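Pentalenene synthase (Streptomyces chartreusis NRRL 3882, PDB 6Q4S) probably catalyses the magnesium-dependent cyclisation of farnesyl diphosphate to the bicyclic sesquiterpene alcohol 7-epi-alpha-eudesmol. Local coordinates at residues 153-158 and 177-182. Sequence-based numbering, arbitrary orientation.
Sequences HCEEVD and RRRTVG
Glu155 OE1 takes a hydrogen bond from Arg179 NH1 at 2.9 Å, on its syn side but tilted out of the carboxylate plane. The second carboxylate oxygen, Glu155 OE2, meets Arg179 NH2 at 3.1 Å with an almost straight N-H...O angle of 171°. The guanidinium thus forms an end-on, two-bond salt bridge, one nitrogen to each oxygen. The pair is not coplanar: the two planes are 59° apart, and NH2 approaches OE2 from above the carboxylate plane. The chain of Arg179 bends at chi3 (54°), which turns its end across the extended Glu155. With an alanine at Glu155, the Arg179 guanidinium would probably lose this charge partner and be freer to turn. Pro108 of the second subunit also packs on Arg179.

At the next residue of each helix, Glu156 OE2 lies 3.9 Å from Thr180 CG2, a van der Waals contact. Glu156 OE1 instead accepts a 2.7 Å bond from a water, which also bonds His153 ND1 and, weakly, Thr180 O. Thr180 OG1 accepts a hydrogen bond from Arg177 NH1 at 3.3 Å, in the guanidinium plane. Asp224, on helix 206-228, forms a salt bridge with Arg177 NE, so Thr180 and Asp224 both hold this arginine. Arg177 probably binds the diphosphate substrate, and Asp80 of the DDXXD motif, a likely magnesium ligand, is about 7 Å from Glu156, side chain to side chain. The contact joins helices 136-161 and 170-180 beside the probable active site of the all-helical class I terpene synthase fold.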
loop_
_atom_site.group_PDB
_atom_site.type_symbol
_atom_site.label_atom_id
_atom_site.label_comp_id
_atom_site.label_asym_id
_atom_site.label_seq_id
_atom_site.Cartn_x
_atom_site.Cartn_y
_atom_site.Cartn_z
ATOM N N HIS A 153 -4.926 -4.468 13.155
ATOM C CA HIS A 153 -4.307 -4.888 14.411
ATOM C C HIS A 153 -4.224 -3.739 15.415
ATOM O O HIS A 153 -4.487 -3.946 16.595
ATOM C CB HIS A 153 -2.895 -5.432 14.237
ATOM C CG HIS A 153 -2.249 -5.866 15.527
ATOM N ND1 HIS A 153 -2.728 -6.915 16.283
ATOM C CD2 HIS A 153 -1.192 -5.370 16.216
ATOM C CE1 HIS A 153 -1.988 -7.070 17.361
ATOM N NE2 HIS A 153 -1.020 -6.178 17.326
ATOM N N CYS A 154 -3.791 -2.557 14.978
ATOM C CA CYS A 154 -3.791 -1.359 15.860
ATOM C C CYS A 154 -5.189 -1.021 16.372
ATOM O O CYS A 154 -5.327 -0.629 17.540
ATOM C CB CYS A 154 -3.180 -0.134 15.145
ATOM S SG CYS A 154 -1.428 -0.368 14.818
ATOM N N GLU A 155 -6.211 -1.113 15.529
ATOM C CA GLU A 155 -7.597 -0.904 16.005
ATOM C C GLU A 155 -8.003 -1.911 17.129
ATOM O O GLU A 155 -8.736 -1.564 18.077
ATOM C CB GLU A 155 -8.622 -0.949 14.888
ATOM C CG GLU A 155 -8.461 0.228 13.919
ATOM C CD GLU A 155 -9.369 0.116 12.753
ATOM O OE1 GLU A 155 -10.331 -0.661 12.792
ATOM O OE2 GLU A 155 -9.149 0.858 11.781
ATOM N N GLU A 156 -7.544 -3.151 17.016
ATOM C CA GLU A 156 -7.824 -4.189 18.038
ATOM C C GLU A 156 -7.143 -3.884 19.360
ATOM O O GLU A 156 -7.774 -3.947 20.421
ATOM C CB GLU A 156 -7.345 -5.543 17.505
ATOM C CG GLU A 156 -7.589 -6.796 18.314
ATOM C CD GLU A 156 -7.189 -8.034 17.473
ATOM O OE1 GLU A 156 -5.989 -8.183 17.068
ATOM O OE2 GLU A 156 -8.094 -8.758 17.092
ATOM N N VAL A 157 -5.885 -3.512 19.284
ATOM C CA VAL A 157 -5.114 -3.059 20.409
ATOM C C VAL A 157 -5.734 -1.846 21.137
ATOM O O VAL A 157 -5.698 -1.778 22.441
ATOM C CB VAL A 157 -3.675 -2.740 19.993
ATOM C CG1 VAL A 157 -2.940 -1.986 21.076
ATOM C CG2 VAL A 157 -2.880 -4.038 19.633
ATOM N N ASP A 158 -6.225 -0.865 20.351
ATOM C CA ASP A 158 -6.846 0.327 20.959
ATOM C C ASP A 158 -8.184 -0.056 21.598
ATOM O O ASP A 158 -8.507 0.462 22.653
ATOM C CB ASP A 158 -7.050 1.494 19.962
ATOM C CG ASP A 158 -5.749 2.180 19.553
ATOM O OD1 ASP A 158 -4.823 2.360 20.394
ATOM O OD2 ASP A 158 -5.654 2.571 18.348
ATOM N N ARG A 177 -13.186 -8.964 11.785
ATOM C CA ARG A 177 -12.373 -10.175 11.989
ATOM C C ARG A 177 -11.760 -10.546 10.637
ATOM O O ARG A 177 -10.655 -11.084 10.619
ATOM C CB ARG A 177 -13.177 -11.341 12.493
ATOM C CG ARG A 177 -12.392 -12.633 12.735
ATOM C CD ARG A 177 -11.397 -12.370 13.815
ATOM N NE ARG A 177 -10.739 -13.578 14.186
ATOM C CZ ARG A 177 -9.428 -13.748 14.194
ATOM N NH1 ARG A 177 -8.576 -12.768 13.806
ATOM N NH2 ARG A 177 -8.980 -14.948 14.534
ATOM N N ARG A 178 -12.492 -10.279 9.563
ATOM C CA ARG A 178 -11.938 -10.400 8.206
ATOM C C ARG A 178 -10.668 -9.575 8.021
ATOM O O ARG A 178 -9.723 -9.998 7.330
ATOM C CB ARG A 178 -12.959 -10.027 7.163
ATOM C CG ARG A 178 -12.470 -10.251 5.721
ATOM C CD ARG A 178 -13.465 -9.752 4.703
ATOM N NE ARG A 178 -14.688 -10.598 4.689
ATOM C CZ ARG A 178 -15.795 -10.320 3.990
ATOM N NH1 ARG A 178 -15.871 -9.228 3.257
ATOM N NH2 ARG A 178 -16.830 -11.149 4.001
ATOM N N ARG A 179 -10.640 -8.423 8.657
ATOM C CA ARG A 179 -9.481 -7.550 8.574
ATOM C C ARG A 179 -8.326 -8.010 9.478
ATOM O O ARG A 179 -7.194 -7.992 9.063
ATOM C CB ARG A 179 -9.850 -6.112 8.881
ATOM C CG ARG A 179 -11.016 -5.536 8.018
ATOM C CD ARG A 179 -11.512 -4.200 8.570
ATOM N NE ARG A 179 -10.450 -3.208 8.737
ATOM C CZ ARG A 179 -10.410 -2.281 9.677
ATOM N NH1 ARG A 179 -11.368 -2.202 10.608
ATOM N NH2 ARG A 179 -9.359 -1.481 9.788
ATOM N N THR A 180 -8.614 -8.356 10.723
ATOM C CA THR A 180 -7.596 -8.648 11.712
ATOM C C THR A 180 -6.935 -10.018 11.464
ATOM O O THR A 180 -5.853 -10.273 11.986
ATOM C CB THR A 180 -8.150 -8.634 13.181
ATOM O OG1 THR A 180 -9.184 -9.603 13.330
ATOM C CG2 THR A 180 -8.725 -7.231 13.548
ATOM N N VAL A 181 -7.604 -10.909 10.756
ATOM C CA VAL A 181 -7.048 -12.268 10.627
ATOM C C VAL A 181 -5.810 -12.305 9.688
ATOM O O VAL A 181 -4.983 -13.172 9.845
ATOM C CB VAL A 181 -8.098 -13.277 10.189
ATOM C CG1 VAL A 181 -8.482 -13.112 8.749
ATOM C CG2 VAL A 181 -7.636 -14.711 10.415
ATOM N N GLY A 182 -5.686 -11.357 8.762
ATOM C CA GLY A 182 -4.380 -11.170 8.068
ATOM C C GLY A 182 -4.074 -12.246 6.999
ATOM O O GLY A 182 -2.892 -12.611 6.725
HETATM O O HOH W 1 -4.767 -8.730 14.769
#